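Local coordinates for organic hydroperoxide resistance protein OHRB (Bacillus subtilis, PDB 2BJO), which helps the bacterium resist organic hydroperoxides as a stress-response member of the OsmC/Ohr family, at residues A[60-63]-A[64-68]; A[82-85]-A[86-89]; A[103-106]-A[107-111]. The protein carries 3 engineered substitutions. All coordinates share one frame; numbering follows the deposited sequence.

Interaction 1. Residues A[60-63]-A[64-68]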
loop_
_atom_site.group_PDB
_atom_site.type_symbol
_atom_site.label_atom_id
_atom_site.label_comp_id
_atom_site.label_asym_id
_atom_site.label_seq_id
_atom_site.Cartn_x
_atom_site.Cartn_y
_atom_site.Cartn_z
ATOM N N LEU A 60 11.702 -2.970 11.522
ATOM C CA LEU A 60 12.371 -2.451 12.716
ATOM C C LEU A 60 12.510 -3.564 13.777
ATOM O O LEU A 60 13.561 -3.737 14.405
ATOM C CB LEU A 60 11.604 -1.205 13.173
ATOM C CG LEU A 60 12.277 -0.378 14.260
ATOM C CD1 LEU A 60 13.545 0.347 13.810
ATOM C CD2 LEU A 60 11.237 0.567 14.860
ATOM N N GLU A 61 11.453 -4.350 13.956
ATOM C CA GLU A 61 11.442 -5.503 14.853
ATOM C C GLU A 61 12.430 -6.585 14.441
ATOM O O GLU A 61 13.125 -7.137 15.294
ATOM C CB GLU A 61 10.057 -6.152 14.874
ATOM C CG GLU A 61 9.882 -7.408 15.689
ATOM C CD GLU A 61 8.475 -7.928 15.468
ATOM O OE1 GLU A 61 7.657 -7.863 16.389
ATOM O OE2 GLU A 61 8.142 -8.381 14.360
ATOM N N HIS A 62 12.478 -6.891 13.147
ATOM C CA HIS A 62 13.461 -7.850 12.638
ATOM C C HIS A 62 14.910 -7.366 12.815
ATOM O O HIS A 62 15.766 -8.154 13.158
ATOM C CB HIS A 62 13.143 -8.166 11.161
ATOM C CG HIS A 62 14.112 -9.108 10.520
ATOM N ND1 HIS A 62 15.348 -8.710 10.048
ATOM C CD2 HIS A 62 14.036 -10.439 10.290
ATOM C CE1 HIS A 62 15.995 -9.747 9.553
ATOM N NE2 HIS A 62 15.215 -10.805 9.684
ATOM N N VAL A 63 15.233 -6.096 12.584
ATOM C CA VAL A 63 16.626 -5.623 12.671
ATOM C C VAL A 63 17.099 -5.589 14.131
ATOM O O VAL A 63 18.254 -5.857 14.450
ATOM C CB VAL A 63 16.934 -4.311 11.905
ATOM C CG1 VAL A 63 16.756 -4.555 10.434
ATOM C CG2 VAL A 63 16.101 -3.152 12.383
ATOM N N ALA A 64 16.160 -5.262 15.006
ATOM C CA ALA A 64 16.361 -5.239 16.443
ATOM C C ALA A 64 16.595 -6.659 16.947
ATOM O O ALA A 64 17.508 -6.892 17.749
ATOM C CB ALA A 64 15.176 -4.586 17.107
ATOM N N LYS A 65 15.768 -7.595 16.482
ATOM C CA LYS A 65 15.892 -9.002 16.857
ATOM C C LYS A 65 17.272 -9.596 16.631
ATOM O O LYS A 65 17.809 -10.305 17.481
ATOM C CB LYS A 65 14.926 -9.843 16.024
ATOM C CG LYS A 65 13.858 -10.479 16.848
ATOM C CD LYS A 65 14.290 -11.839 17.409
ATOM C CE LYS A 65 13.135 -12.463 18.233
ATOM N NZ LYS A 65 12.829 -13.942 18.073
ATOM N N GLU A 66 17.800 -9.290 15.451
ATOM C CA GLU A 66 19.173 -9.566 15.043
ATOM C C GLU A 66 20.266 -9.175 16.051
ATOM O O GLU A 66 21.345 -9.766 16.050
ATOM C CB GLU A 66 19.412 -8.873 13.694
ATOM C CG GLU A 66 18.833 -9.587 12.490
ATOM C CD GLU A 66 19.575 -10.889 12.208
ATOM O OE1 GLU A 66 18.868 -11.926 12.161
ATOM O OE2 GLU A 66 20.829 -10.889 12.062
ATOM N N GLN A 67 19.986 -8.169 16.874
ATOM C CA GLN A 67 20.826 -7.666 17.957
ATOM C C GLN A 67 20.329 -8.013 19.368
ATOM O O GLN A 67 20.826 -7.470 20.354
ATOM C CB GLN A 67 20.940 -6.146 17.781
ATOM C CG GLN A 67 21.656 -5.814 16.489
ATOM C CD GLN A 67 22.089 -4.369 16.390
ATOM O OE1 GLN A 67 22.583 -3.798 17.374
ATOM N NE2 GLN A 67 21.902 -3.774 15.207
ATOM N N ASN A 68 19.349 -8.918 19.430
ATOM C CA ASN A 68 18.609 -9.366 20.629
ATOM C C ASN A 68 17.895 -8.256 21.407
ATOM O O ASN A 68 17.772 -8.299 22.635
ATOM C CB ASN A 68 19.504 -10.206 21.540
ATOM C CG ASN A 68 20.112 -11.353 20.773
ATOM O OD1 ASN A 68 19.529 -12.432 20.800
ATOM N ND2 ASN A 68 21.217 -11.136 20.060
HETATM O O HOH W 1 20.577 -5.527 13.127
#
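With CG of His62 swung opposite its own backbone N (chi1 178°) and the chain of Glu66 bent back at chi2 (-69°), these two side chains run alongside each other on the last turn of a helix that a Schellman motif brings to an end. The imidazole and carboxylate planes lie only 17° apart, and the touch is a light one, CE1 of His62 lying 4.1 Å from CG of Glu66. His62 NE2 and Glu66 OE1 stay 4.6 Å apart. The His62 ring also stacks with Phe118.

Beneath them the backbone runs through regular i to i+4 bonds, from Ala64 N to Leu60 O, from Lys65 N to Glu61 O at 2.9 Å, and from Glu66 N to His62 O, the last longer at 3.3 Å yet nearly straight. Then the helix closes: Asn68, with positive phi, is the C-prime residue, its N reaching Lys65 O at 2.8 Å while Ile69 N bonds Ala64 O. Leu60 and Ala64 turn a buried flank to Leu111 of helix 105-118, while Glu61 OE2 accepts from Arg14 N of the second subunit. Beside this end Gln67 NE2 bonds Glu110 OE1 and also a water, 3.0 Å from NE2, which donates to Val63 O at 2.7 Å.

Interaction 2. Residues A[82-85]-A[86-89]; sequences MKDE and SDGG
Asp84 and Ser86 make the tight part of this turn: Ser86 OG donates to Asp84 OD1 at 2.5 Å, a short bond that meets the carboxylate from above its plane. The same oxygen takes a weak bond from Ser86 N. OG sits between the backbone N and the carbonyl carbon of its own residue (chi1 70°), and from there it reaches back to the aspartate. The backbone closes on the same residue, for Asp84 O accepts from two amides, Gly88 N at 2.7 Å, nearly in line with the carbonyl, and Asp87 N at 3.2 Å, well above the carbonyl plane. Asp84 N donates to Gly89 O at 2.9 Å, and with Gly88 and Gly89 both facing Asp84 the hairpin carries a G1 beta bulge.

Against this Asp84 hub, Glu85 and Gly88 lie open to solvent at the crest; Ser86 is exposed too, although its OG is bonded. Asp87 brings its OD2 to 3.8 Å from Asp84 OD2, the two carboxylates almost perpendicular; Lys123 of the second subunit forms salt bridges with both oxygens and probably offsets their repulsion. The turn joins antiparallel strands 74-84 and 89-99, whose ladder continues behind it in the backbone pairing of Met82 with Lys91.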
loop_
_atom_site.group_PDB
_atom_site.type_symbol
_atom_site.label_atom_id
_atom_site.label_comp_id
_atom_site.label_asym_id
_atom_site.label_seq_id
_atom_site.Cartn_x
_atom_site.Cartn_y
_atom_site.Cartn_z
ATOM N N MET A 82 -0.138 14.486 -4.138
ATOM C CA MET A 82 0.439 15.724 -4.638
ATOM C C MET A 82 0.328 15.834 -6.152
ATOM O O MET A 82 0.213 14.838 -6.856
ATOM C CB MET A 82 1.926 15.770 -4.313
ATOM C CG MET A 82 2.273 15.422 -2.893
ATOM S SD MET A 82 4.062 15.475 -2.855
ATOM C CE MET A 82 4.183 15.898 -1.117
ATOM N N LYS A 83 0.364 17.067 -6.633
ATOM C CA LYS A 83 0.383 17.337 -8.061
ATOM C C LYS A 83 1.772 16.907 -8.553
ATOM O O LYS A 83 2.793 17.087 -7.877
ATOM C CB LYS A 83 0.009 18.804 -8.323
ATOM C CG LYS A 83 0.065 19.340 -9.750
ATOM C CD LYS A 83 -0.150 20.855 -9.770
ATOM C CE LYS A 83 0.259 21.548 -11.087
ATOM N NZ LYS A 83 0.080 23.044 -11.099
ATOM N N ASP A 84 1.779 16.293 -9.732
ATOM C CA ASP A 84 2.963 15.855 -10.445
ATOM C C ASP A 84 3.025 16.882 -11.572
ATOM O O ASP A 84 2.341 16.755 -12.603
ATOM C CB ASP A 84 2.829 14.438 -10.995
ATOM C CG ASP A 84 4.133 13.889 -11.584
ATOM O OD1 ASP A 84 5.099 14.637 -11.842
ATOM O OD2 ASP A 84 4.246 12.662 -11.801
ATOM N N GLU A 85 3.846 17.904 -11.346
ATOM C CA GLU A 85 4.096 18.946 -12.347
ATOM C C GLU A 85 4.748 18.447 -13.644
ATOM O O GLU A 85 4.554 19.052 -14.696
ATOM C CB GLU A 85 4.935 20.084 -11.741
ATOM C CG GLU A 85 4.146 21.011 -10.818
ATOM C CD GLU A 85 4.945 22.193 -10.274
ATOM O OE1 GLU A 85 6.104 22.448 -10.689
ATOM O OE2 GLU A 85 4.380 22.900 -9.406
ATOM N N SER A 86 5.512 17.354 -13.595
ATOM C CA SER A 86 6.119 16.776 -14.801
ATOM C C SER A 86 5.065 16.358 -15.814
ATOM O O SER A 86 5.212 16.468 -17.036
ATOM C CB SER A 86 6.957 15.534 -14.498
ATOM O OG SER A 86 6.178 14.403 -14.115
ATOM N N ASP A 87 3.972 15.907 -15.218
ATOM C CA ASP A 87 2.907 15.168 -15.868
ATOM C C ASP A 87 1.555 15.881 -16.060
ATOM O O ASP A 87 0.822 15.639 -17.010
ATOM C CB ASP A 87 2.755 13.984 -14.875
ATOM C CG ASP A 87 2.159 12.784 -15.509
ATOM O OD1 ASP A 87 1.638 12.912 -16.630
ATOM O OD2 ASP A 87 2.210 11.702 -14.913
ATOM N N GLY A 88 1.228 16.743 -15.103
ATOM C CA GLY A 88 -0.093 17.322 -14.963
ATOM C C GLY A 88 -0.965 16.332 -14.208
ATOM O O GLY A 88 -2.143 16.614 -14.011
ATOM N N GLY A 89 -0.379 15.215 -13.773
ATOM C CA GLY A 89 -1.002 14.119 -13.045
ATOM C C GLY A 89 -0.744 14.267 -11.563
ATOM O O GLY A 89 -0.662 15.391 -11.057
#

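Interaction 3. Residues A[103-106]-A[107-111]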
loop_
_atom_site.group_PDB
_atom_site.type_symbol
_atom_site.label_atom_id
_atom_site.label_comp_id
_atom_site.label_asym_id
_atom_site.label_seq_id
_atom_site.Cartn_x
_atom_site.Cartn_y
_atom_site.Cartn_z
ATOM N N LEU A 103 14.053 3.090 23.935
ATOM C CA LEU A 103 15.268 2.703 23.245
ATOM C C LEU A 103 16.259 3.863 23.197
ATOM O O LEU A 103 15.858 4.989 22.917
ATOM C CB LEU A 103 14.913 2.274 21.825
ATOM C CG LEU A 103 15.996 1.745 20.905
ATOM C CD1 LEU A 103 16.664 0.479 21.476
ATOM C CD2 LEU A 103 15.340 1.451 19.588
ATOM N N ASP A 104 17.536 3.596 23.452
ATOM C CA ASP A 104 18.515 4.663 23.299
ATOM C C ASP A 104 18.422 5.161 21.858
ATOM O O ASP A 104 18.317 4.379 20.891
ATOM C CB ASP A 104 19.948 4.251 23.620
ATOM C CG ASP A 104 20.119 3.855 25.074
ATOM O OD1 ASP A 104 19.496 4.430 26.000
ATOM O OD2 ASP A 104 20.927 2.932 25.277
ATOM N N ARG A 105 18.447 6.488 21.790
ATOM C CA ARG A 105 18.341 7.209 20.536
ATOM C C ARG A 105 19.387 6.832 19.482
ATOM O O ARG A 105 19.009 6.649 18.318
ATOM C CB ARG A 105 18.352 8.719 20.790
ATOM C CG ARG A 105 17.798 9.459 19.591
ATOM C CD ARG A 105 18.320 10.867 19.571
ATOM N NE ARG A 105 18.283 11.314 18.185
ATOM C CZ ARG A 105 17.282 11.981 17.645
ATOM N NH1 ARG A 105 16.212 12.280 18.380
ATOM N NH2 ARG A 105 17.384 12.334 16.368
ATOM N N GLU A 106 20.655 6.723 19.866
ATOM C CA GLU A 106 21.714 6.303 18.953
ATOM C C GLU A 106 21.319 4.972 18.332
ATOM O O GLU A 106 21.486 4.752 17.151
ATOM C CB GLU A 106 23.073 5.890 19.538
ATOM C CG GLU A 106 23.679 6.558 20.711
ATOM C CD GLU A 106 23.083 6.266 22.063
ATOM O OE1 GLU A 106 23.820 5.751 22.940
ATOM O OE2 GLU A 106 21.897 6.631 22.184
ATOM N N LYS A 107 20.828 4.062 19.156
ATOM C CA LYS A 107 20.422 2.749 18.651
ATOM C C LYS A 107 19.197 2.847 17.761
ATOM O O LYS A 107 19.132 2.184 16.712
ATOM C CB LYS A 107 20.240 1.776 19.831
ATOM C CG LYS A 107 19.598 0.458 19.506
ATOM C CD LYS A 107 20.356 -0.600 18.707
ATOM C CE LYS A 107 21.639 -0.324 17.974
ATOM N NZ LYS A 107 22.847 -0.663 18.776
ATOM N N ALA A 108 18.235 3.658 18.206
ATOM C CA ALA A 108 17.027 3.919 17.404
ATOM C C ALA A 108 17.399 4.406 15.986
ATOM O O ALA A 108 16.885 3.856 14.995
ATOM C CB ALA A 108 16.057 4.880 18.120
ATOM N N GLN A 109 18.284 5.401 15.906
ATOM C CA GLN A 109 18.763 5.919 14.620
ATOM C C GLN A 109 19.321 4.796 13.744
ATOM O O GLN A 109 18.969 4.676 12.563
ATOM C CB GLN A 109 19.839 6.997 14.778
ATOM C CG GLN A 109 20.171 7.694 13.443
ATOM C CD GLN A 109 18.945 8.454 12.940
ATOM O OE1 GLN A 109 18.251 8.044 12.003
ATOM N NE2 GLN A 109 18.652 9.556 13.615
ATOM N N GLU A 110 20.177 3.976 14.340
ATOM C CA GLU A 110 20.792 2.879 13.597
ATOM C C GLU A 110 19.763 1.893 13.068
ATOM O O GLU A 110 19.837 1.526 11.898
ATOM C CB GLU A 110 21.815 2.155 14.481
ATOM C CG GLU A 110 22.545 0.968 13.856
ATOM C CD GLU A 110 23.151 0.081 14.923
ATOM O OE1 GLU A 110 23.151 -1.157 14.739
ATOM O OE2 GLU A 110 23.611 0.627 15.949
ATOM N N LEU A 111 18.821 1.475 13.912
ATOM C CA LEU A 111 17.798 0.496 13.506
ATOM C C LEU A 111 16.734 0.964 12.509
ATOM O O LEU A 111 16.198 0.188 11.738
ATOM C CB LEU A 111 17.089 -0.083 14.735
ATOM C CG LEU A 111 18.081 -0.808 15.658
ATOM C CD1 LEU A 111 17.225 -1.262 16.801
ATOM C CD2 LEU A 111 18.864 -1.972 15.079
HETATM O O HOH W 2 24.316 3.308 16.732
#
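Leu103 lays its isobutyl group over the first turn of helix 105-118, CD1 lying 3.5 Å from CG of Lys107 and CD2 3.8 Å from CB of Ala108. With CG opposite the backbone N, chi1 (-177°) carries it over the helix, and chi2 near 60° spreads the two methyls to these neighbours; CD2 also comes within reach of Leu111 CD1. This is the N-terminal end of a helix, with Asp104 at the N-cap position. The side chain of Asp104 makes no capping bond, but its carbonyl starts the i to i+4 series: Ala108 N donates to Asp104 O at 2.8 Å, in the carbonyl plane, and Gln109 N follows with an almost straight bond to Arg105 O.

Toward strand 132-135, Arg105 and Gln109 run alongside each other, guanidinium and amide planes turned 58° apart, with NH2 and NE2 not closer than 4.1 Å; both side chains touch Leu135. Lys107, bent at chi2, chi3 and chi4, turns its ammonium forward along the helix to a salt bridge between NZ and Glu110 OE2 at 3.2 Å. Gln67 holds both residues as well, bonded to Glu110 OE1 and weakly to Lys107 NZ. Glu110 OE2 also accepts from a water at 2.9 Å, which donates to Glu106 O.

How the interactions relate
Going from the N terminus, interaction 1 comes first, where helix 44-65 terminates; interaction 2 then closes the hairpin loop between strands 74-84 and 89-99, and interaction 3 starts helix 105-118. The three follow in series, with none nested or crossed. Interactions 1 and 3 are neighbours, their centres about 12 Å apart: the end of one helix lies against the start of the next, tied by Gln67 NE2 to Glu110 OE1 (2.9 Å) and by packing of Leu60 and Val63 on Leu111. Interaction 2 lies apart, its centre about 39 Å from that of interaction 1 across the chain's centre, and faces the second subunit.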